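Long-range contacts in pectate lyase (Bacillus, PDB 3VMV), which probably cleaves polygalacturonate, the pectate backbone of plant cell walls, by eliminative lysis, as a secreted enzyme of polysaccharide lyase family 1: residues I50-T55 and I81-V86; N109-H114 and S320-I325. All blocks are in the same frame, centred on the assembly; numbering follows the deposited sequence.

Interaction 1: I50-T55 and I81-V86; sequences IYVNGT and ISIIGV
In Y51 a first torsion of -74° sets CG anti to the carbonyl carbon, and in I84 one of -51° sets CG2 anti to the backbone N. The register already puts both on one face, and the torsions lay the ring alongside the isoleucine, whose CB and CG2 methyl follow ring atoms CD1 and CE1 (Y51 CE1 to I84 CB 3.8 Å). V86 extends this face by laying its CG2 methyl against Y51 CB at 3.7 Å. On the other face V52 touches I83, CG2 to CG2 at 3.8 Å. Beneath the side chains lies a regular parallel ladder. I50 N donates to S82 O (2.8 Å) and I84 N to I50 O (2.9 Å); then V52 N reaches I84 O (2.8 Å) and V86 N reaches V52 O (2.9 Å). The oxygen of I84 is approached twice, since the alpha C-H of Y51 also lies close to it. Such pairing illustrates how successive coils of a parallel beta-helix stack. Strand 48-52 is flanked here by strand 21-25 and strand 78-85 in turn by strand 105-108; helix 28-40 packs on I50 and V52, while the Y51 face meets V22, Y24 and the C-terminal N326.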
ATOM      1  N   ILE A  50      12.709 -14.896  -0.381  1.00 13.73           N
ATOM      2  CA  ILE A  50      13.892 -14.257   0.158  1.00 13.25           C
ATOM      3  C   ILE A  50      13.563 -13.775   1.574  1.00 12.44           C
ATOM      4  O   ILE A  50      12.740 -12.846   1.738  1.00 11.87           O
ATOM      5  CB  ILE A  50      14.272 -13.034  -0.696  1.00 14.58           C
ATOM      6  CG1 ILE A  50      14.466 -13.479  -2.147  1.00 16.41           C
ATOM      7  CG2 ILE A  50      15.527 -12.406  -0.115  1.00 17.81           C
ATOM      8  CD1 ILE A  50      14.791 -12.323  -3.118  1.00 15.86           C
ATOM      9  N   TYR A  51      14.140 -14.438   2.573  1.00 14.93           N
ATOM     10  CA  TYR A  51      14.043 -13.968   3.961  1.00 12.90           C
ATOM     11  C   TYR A  51      15.076 -12.894   4.205  1.00 14.33           C
ATOM     12  O   TYR A  51      16.276 -13.108   3.984  1.00 16.49           O
ATOM     13  CB  TYR A  51      14.242 -15.116   4.943  1.00 14.66           C
ATOM     14  CG  TYR A  51      13.052 -16.018   5.016  1.00 12.99           C
ATOM     15  CD1 TYR A  51      11.844 -15.538   5.550  1.00 15.31           C
ATOM     16  CD2 TYR A  51      13.103 -17.337   4.529  1.00 16.30           C
ATOM     17  CE1 TYR A  51      10.722 -16.358   5.612  1.00 18.29           C
ATOM     18  CE2 TYR A  51      11.946 -18.165   4.581  1.00 19.55           C
ATOM     19  CZ  TYR A  51      10.773 -17.653   5.110  1.00 21.54           C
ATOM     20  OH  TYR A  51       9.612 -18.434   5.172  1.00 20.72           O
ATOM     21  N   VAL A  52      14.631 -11.751   4.707  1.00 12.01           N
ATOM     22  CA  VAL A  52      15.519 -10.617   4.902  1.00 12.59           C
ATOM     23  C   VAL A  52      15.859 -10.538   6.393  1.00 14.69           C
ATOM     24  O   VAL A  52      14.969 -10.328   7.264  1.00 14.60           O
ATOM     25  CB  VAL A  52      14.863  -9.315   4.431  1.00 13.23           C
ATOM     26  CG1 VAL A  52      15.815  -8.150   4.615  1.00 15.06           C
ATOM     27  CG2 VAL A  52      14.458  -9.424   2.947  1.00 13.19           C
ATOM     28  N   ASN A  53      17.140 -10.755   6.679  1.00 12.63           N
ATOM     29  CA  ASN A  53      17.624 -10.795   8.058  1.00 14.42           C
ATOM     30  C   ASN A  53      18.759  -9.808   8.329  1.00 19.54           C
ATOM     31  O   ASN A  53      19.626 -10.046   9.171  1.00 26.40           O
ATOM     32  CB  ASN A  53      18.002 -12.231   8.484  1.00 16.49           C
ATOM     33  CG  ASN A  53      19.119 -12.852   7.640  1.00 21.97           C
ATOM     34  OD1 ASN A  53      19.680 -12.216   6.749  1.00 23.91           O
ATOM     35  ND2 ASN A  53      19.471 -14.112   7.953  1.00 22.01           N
ATOM     36  N   GLY A  54      18.708  -8.668   7.658  1.00 16.81           N
ATOM     37  CA  GLY A  54      19.637  -7.597   7.942  1.00 19.26           C
ATOM     38  C   GLY A  54      19.060  -6.310   7.430  1.00 17.04           C
ATOM     39  O   GLY A  54      17.986  -6.323   6.837  1.00 21.50           O
ATOM     40  N   THR A  55      19.755  -5.198   7.659  1.00 17.39           N
ATOM     41  CA  THR A  55      19.245  -3.887   7.243  1.00 13.83           C
ATOM     42  C   THR A  55      19.749  -3.529   5.842  1.00 14.24           C
ATOM     43  O   THR A  55      20.951  -3.443   5.601  1.00 17.15           O
ATOM     44  CB  THR A  55      19.642  -2.809   8.251  1.00 17.56           C
ATOM     45  OG1 THR A  55      19.059  -3.136   9.527  1.00 19.16           O
ATOM     46  CG2 THR A  55      19.115  -1.424   7.833  1.00 15.73           C
ATOM     47  N   ILE A  81       7.433 -14.429  -6.232  1.00 12.61           N
ATOM     48  CA  ILE A  81       8.433 -14.047  -5.242  1.00 13.47           C
ATOM     49  C   ILE A  81       7.773 -13.697  -3.935  1.00 11.69           C
ATOM     50  O   ILE A  81       6.736 -13.025  -3.941  1.00 13.14           O
ATOM     51  CB  ILE A  81       9.172 -12.813  -5.740  1.00 15.00           C
ATOM     52  CG1 ILE A  81      10.000 -13.183  -6.967  1.00 19.75           C
ATOM     53  CG2 ILE A  81      10.071 -12.235  -4.633  1.00 19.81           C
ATOM     54  CD1 ILE A  81      10.726 -11.992  -7.577  1.00 23.13           C
ATOM     55  N   SER A  82       8.360 -14.106  -2.816  1.00 13.32           N
ATOM     56  CA  SER A  82       8.050 -13.496  -1.525  1.00 13.18           C
ATOM     57  C   SER A  82       9.316 -12.887  -0.940  1.00 12.21           C
ATOM     58  O   SER A  82      10.393 -13.507  -1.027  1.00 13.08           O
ATOM     59  CB  SER A  82       7.546 -14.541  -0.530  1.00 14.88           C
ATOM     60  OG  SER A  82       6.353 -15.155  -0.951  1.00 14.19           O
ATOM     61  N   ILE A  83       9.200 -11.676  -0.407  1.00 12.00           N
ATOM     62  CA  ILE A  83      10.251 -11.039   0.392  1.00 10.50           C
ATOM     63  C   ILE A  83       9.672 -10.924   1.790  1.00 12.61           C
ATOM     64  O   ILE A  83       8.657 -10.242   1.978  1.00 12.28           O
ATOM     65  CB  ILE A  83      10.574  -9.643  -0.194  1.00  9.81           C
ATOM     66  CG1 ILE A  83      11.180  -9.848  -1.588  1.00 15.43           C
ATOM     67  CG2 ILE A  83      11.477  -8.836   0.745  1.00 15.59           C
ATOM     68  CD1 ILE A  83      11.398  -8.568  -2.374  1.00 16.90           C
ATOM     69  N   ILE A  84      10.272 -11.643   2.738  1.00 12.68           N
ATOM     70  CA  ILE A  84       9.706 -11.756   4.090  1.00 10.87           C
ATOM     71  C   ILE A  84      10.777 -11.438   5.108  1.00  9.52           C
ATOM     72  O   ILE A  84      11.852 -12.055   5.106  1.00 11.60           O
ATOM     73  CB  ILE A  84       9.173 -13.161   4.298  1.00 11.55           C
ATOM     74  CG1 ILE A  84       8.249 -13.554   3.148  1.00 15.35           C
ATOM     75  CG2 ILE A  84       8.516 -13.273   5.678  1.00 13.37           C
ATOM     76  CD1 ILE A  84       7.722 -15.021   3.281  1.00 15.60           C
ATOM     77  N   GLY A  85      10.495 -10.487   6.001  1.00 12.36           N
ATOM     78  CA  GLY A  85      11.421 -10.200   7.068  1.00 12.61           C
ATOM     79  C   GLY A  85      11.507 -11.332   8.087  1.00 13.39           C
ATOM     80  O   GLY A  85      10.534 -12.047   8.324  1.00 13.81           O
ATOM     81  N   VAL A  86      12.679 -11.490   8.677  1.00 12.64           N
ATOM     82  CA  VAL A  86      12.889 -12.404   9.793  1.00 12.53           C
ATOM     83  C   VAL A  86      12.734 -11.652  11.121  1.00 17.99           C
ATOM     84  O   VAL A  86      13.499 -10.737  11.406  1.00 17.46           O
ATOM     85  CB  VAL A  86      14.297 -13.037   9.686  1.00 12.07           C
ATOM     86  CG1 VAL A  86      14.567 -14.005  10.868  1.00 18.58           C
ATOM     87  CG2 VAL A  86      14.392 -13.779   8.383  1.00 15.59           C
TER

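Interaction 2: N109-H114 and S320-I325; sequences NVSIHH and SGVGVI
N109 and V322 bring their CA atoms to 4.9 Å of each other where two irregular backbones meet, N109 in a left-handed conformation (phi 57°) and G323 likewise at positive phi, with no ladder between them. The work is therefore done by one amide. With CG anti to the backbone N (chi1 -161°), N109 extends its OD1 into the bend of residues 321-324, where G323 N donates to it at 2.8 Å, in the carbonyl plane and on a lone pair. A buttressing water donates to N109 OD1 (2.7 Å) and to G321 O (2.8 Å) and accepts from V324 N (2.9 Å), tying the bend to the same oxygen. Because ND2 is meanwhile bonded to G85 O and G87 O, both ends of the amide are occupied and its rotation is fixed. Methyl groups pack on either side of this polar centre: V322 lays its CG1 methyl against two oxygens, 3.5 Å from V110 O and near S111 OG, and the CD1 methyl of I325 rests on N109 CB at 3.7 Å. V322 N is also held by E138. An asparagine in left-handed conformation between strands 105-108 and 111-113 is characteristic of the short bend (T2) between the second and third parallel sheets of a pectate lyase beta-helix, and here that turn also receives the C-terminal tail beyond helix 309-319.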
ATOM      1  N   ASN A 109       6.166  -8.638   6.581  1.00 10.86           N
ATOM      2  CA  ASN A 109       6.995  -8.542   7.783  1.00 10.10           C
ATOM      3  C   ASN A 109       8.315  -7.781   7.623  1.00 11.23           C
ATOM      4  O   ASN A 109       9.341  -8.178   8.195  1.00 11.50           O
ATOM      5  CB  ASN A 109       7.288  -9.936   8.369  1.00 11.93           C
ATOM      6  CG  ASN A 109       7.741  -9.880   9.816  1.00 13.81           C
ATOM      7  OD1 ASN A 109       7.168  -9.139  10.635  1.00 12.74           O
ATOM      8  ND2 ASN A 109       8.782 -10.661  10.135  1.00 14.48           N
ATOM      9  N   VAL A 110       8.289  -6.720   6.825  1.00 11.03           N
ATOM     10  CA  VAL A 110       9.462  -5.829   6.763  1.00 10.28           C
ATOM     11  C   VAL A 110       9.111  -4.396   7.190  1.00  8.04           C
ATOM     12  O   VAL A 110       7.951  -3.968   7.108  1.00  9.73           O
ATOM     13  CB  VAL A 110      10.090  -5.799   5.310  1.00 10.32           C
ATOM     14  CG1 VAL A 110      10.550  -7.178   4.909  1.00 13.22           C
ATOM     15  CG2 VAL A 110       9.060  -5.231   4.295  1.00 12.44           C
ATOM     16  N   SER A 111      10.124  -3.638   7.611  1.00 12.55           N
ATOM     17  CA  SER A 111       9.949  -2.224   7.886  1.00 10.60           C
ATOM     18  C   SER A 111      10.686  -1.473   6.805  1.00 11.66           C
ATOM     19  O   SER A 111      11.851  -1.788   6.556  1.00 14.77           O
ATOM     20  CB  SER A 111      10.547  -1.846   9.229  1.00 14.55           C
ATOM     21  OG  SER A 111       9.897  -2.586  10.269  1.00 18.99           O
ATOM     22  N   ILE A 112      10.023  -0.522   6.164  1.00  9.24           N
ATOM     23  CA  ILE A 112      10.661   0.237   5.075  1.00  8.97           C
ATOM     24  C   ILE A 112      10.424   1.684   5.379  1.00  9.16           C
ATOM     25  O   ILE A 112       9.247   2.120   5.521  1.00 12.17           O
ATOM     26  CB  ILE A 112      10.033  -0.104   3.698  1.00 10.59           C
ATOM     27  CG1 ILE A 112      10.079  -1.627   3.459  1.00 11.97           C
ATOM     28  CG2 ILE A 112      10.804   0.674   2.579  1.00 10.73           C
ATOM     29  CD1 ILE A 112       9.578  -2.037   2.074  1.00 12.44           C
ATOM     30  N   HIS A 113      11.495   2.473   5.463  1.00 11.42           N
ATOM     31  CA  HIS A 113      11.305   3.799   5.990  1.00 10.54           C
ATOM     32  C   HIS A 113      12.363   4.806   5.535  1.00 12.44           C
ATOM     33  O   HIS A 113      13.440   4.469   5.096  1.00 12.93           O
ATOM     34  CB  HIS A 113      11.266   3.728   7.533  1.00 12.96           C
ATOM     35  CG  HIS A 113      12.568   3.283   8.139  1.00 10.88           C
ATOM     36  ND1 HIS A 113      13.523   4.175   8.583  1.00 12.11           N
ATOM     37  CD2 HIS A 113      13.076   2.047   8.374  1.00 13.96           C
ATOM     38  CE1 HIS A 113      14.563   3.511   9.062  1.00 16.65           C
ATOM     39  NE2 HIS A 113      14.321   2.215   8.943  1.00 14.04           N
ATOM     40  N   HIS A 114      11.957   6.069   5.620  1.00 11.97           N
ATOM     41  CA  HIS A 114      12.800   7.216   5.281  1.00 10.38           C
ATOM     42  C   HIS A 114      13.326   7.056   3.860  1.00 10.35           C
ATOM     43  O   HIS A 114      14.505   7.342   3.599  1.00 12.01           O
ATOM     44  CB  HIS A 114      13.934   7.440   6.288  1.00 12.21           C
ATOM     45  CG  HIS A 114      13.434   7.817   7.640  1.00 14.60           C
ATOM     46  ND1 HIS A 114      13.102   6.878   8.598  1.00 15.12           N
ATOM     47  CD2 HIS A 114      13.148   9.026   8.176  1.00 13.91           C
ATOM     48  CE1 HIS A 114      12.680   7.503   9.689  1.00 15.39           C
ATOM     49  NE2 HIS A 114      12.713   8.808   9.465  1.00 14.54           N
ATOM     50  N   SER A 320      -1.178  -5.624  14.001  1.00 12.26           N
ATOM     51  CA  SER A 320      -0.566  -5.020  12.812  1.00  9.11           C
ATOM     52  C   SER A 320       0.954  -4.878  12.959  1.00 10.36           C
ATOM     53  O   SER A 320       1.494  -4.868  14.050  1.00 13.95           O
ATOM     54  CB  SER A 320      -1.245  -3.686  12.459  1.00 10.99           C
ATOM     55  OG  SER A 320      -1.009  -2.710  13.460  1.00 13.33           O
ATOM     56  N   GLY A 321       1.618  -4.736  11.819  1.00 10.84           N
ATOM     57  CA  GLY A 321       3.046  -4.467  11.797  1.00 10.15           C
ATOM     58  C   GLY A 321       3.942  -5.692  11.894  1.00 11.00           C
ATOM     59  O   GLY A 321       3.501  -6.845  11.689  1.00 13.10           O
ATOM     60  N   VAL A 322       5.225  -5.425  12.155  1.00 11.21           N
ATOM     61  CA  VAL A 322       6.259  -6.462  12.104  1.00 10.47           C
ATOM     62  C   VAL A 322       6.391  -7.218  13.412  1.00 11.40           C
ATOM     63  O   VAL A 322       5.937  -6.743  14.470  1.00 13.19           O
ATOM     64  CB  VAL A 322       7.631  -5.866  11.691  1.00 12.75           C
ATOM     65  CG1 VAL A 322       7.531  -5.250  10.302  1.00 12.77           C
ATOM     66  CG2 VAL A 322       8.137  -4.837  12.735  1.00 15.92           C
ATOM     67  N   GLY A 323       7.075  -8.361  13.339  1.00 12.94           N
ATOM     68  CA  GLY A 323       7.314  -9.197  14.505  1.00 13.19           C
ATOM     69  C   GLY A 323       6.097  -9.977  14.971  1.00 13.88           C
ATOM     70  O   GLY A 323       6.105 -10.488  16.102  1.00 17.84           O
ATOM     71  N   VAL A 324       5.051 -10.054  14.150  1.00 14.46           N
ATOM     72  CA  VAL A 324       3.807 -10.745  14.522  1.00 14.75           C
ATOM     73  C   VAL A 324       3.706 -12.106  13.826  1.00 20.49           C
ATOM     74  O   VAL A 324       3.440 -13.124  14.483  1.00 22.49           O
ATOM     75  CB  VAL A 324       2.575  -9.880  14.178  1.00 15.55           C
ATOM     76  CG1 VAL A 324       1.303 -10.594  14.625  1.00 18.16           C
ATOM     77  CG2 VAL A 324       2.691  -8.524  14.889  1.00 16.23           C
ATOM     78  N   ILE A 325       3.925 -12.118  12.513  1.00 19.99           N
ATOM     79  CA  ILE A 325       3.707 -13.315  11.689  1.00 22.30           C
ATOM     80  C   ILE A 325       4.940 -14.192  11.489  1.00 30.52           C
ATOM     81  O   ILE A 325       4.806 -15.344  11.074  1.00 31.59           O
ATOM     82  CB  ILE A 325       3.129 -12.970  10.282  1.00 45.34           C
ATOM     83  CG1 ILE A 325       4.088 -12.095   9.473  1.00 40.98           C
ATOM     84  CG2 ILE A 325       1.792 -12.298  10.401  1.00 47.97           C
ATOM     85  CD1 ILE A 325       5.058 -12.888   8.630  1.00 45.18           C
TER
HETATM   86  O   HOH W   1       4.574  -9.377  11.395  1.00 12.78           O

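How the interactions relate
Both contacts lie on the same side of the chain's centre, their own centres 11 Å apart, and they illustrate two ways in which a solenoid is held together. Interaction 1 joins neighbouring coils strand to strand, with repeated backbone bonds, buried I50, V52 and I83 on one face and partly exposed Y51 and I84 on the other. Interaction 2 instead docks a partly exposed terminal loop on a turn, and relies on one side-chain amide, a water and a few methyl contacts, burying less surface (248 against 427 Å²). They meet directly at G85, the end of strand 78-85, which is tied to the N109 amide and has V110 CG1 packed against its N. The regular stack thus continues into the turn that receives the tail.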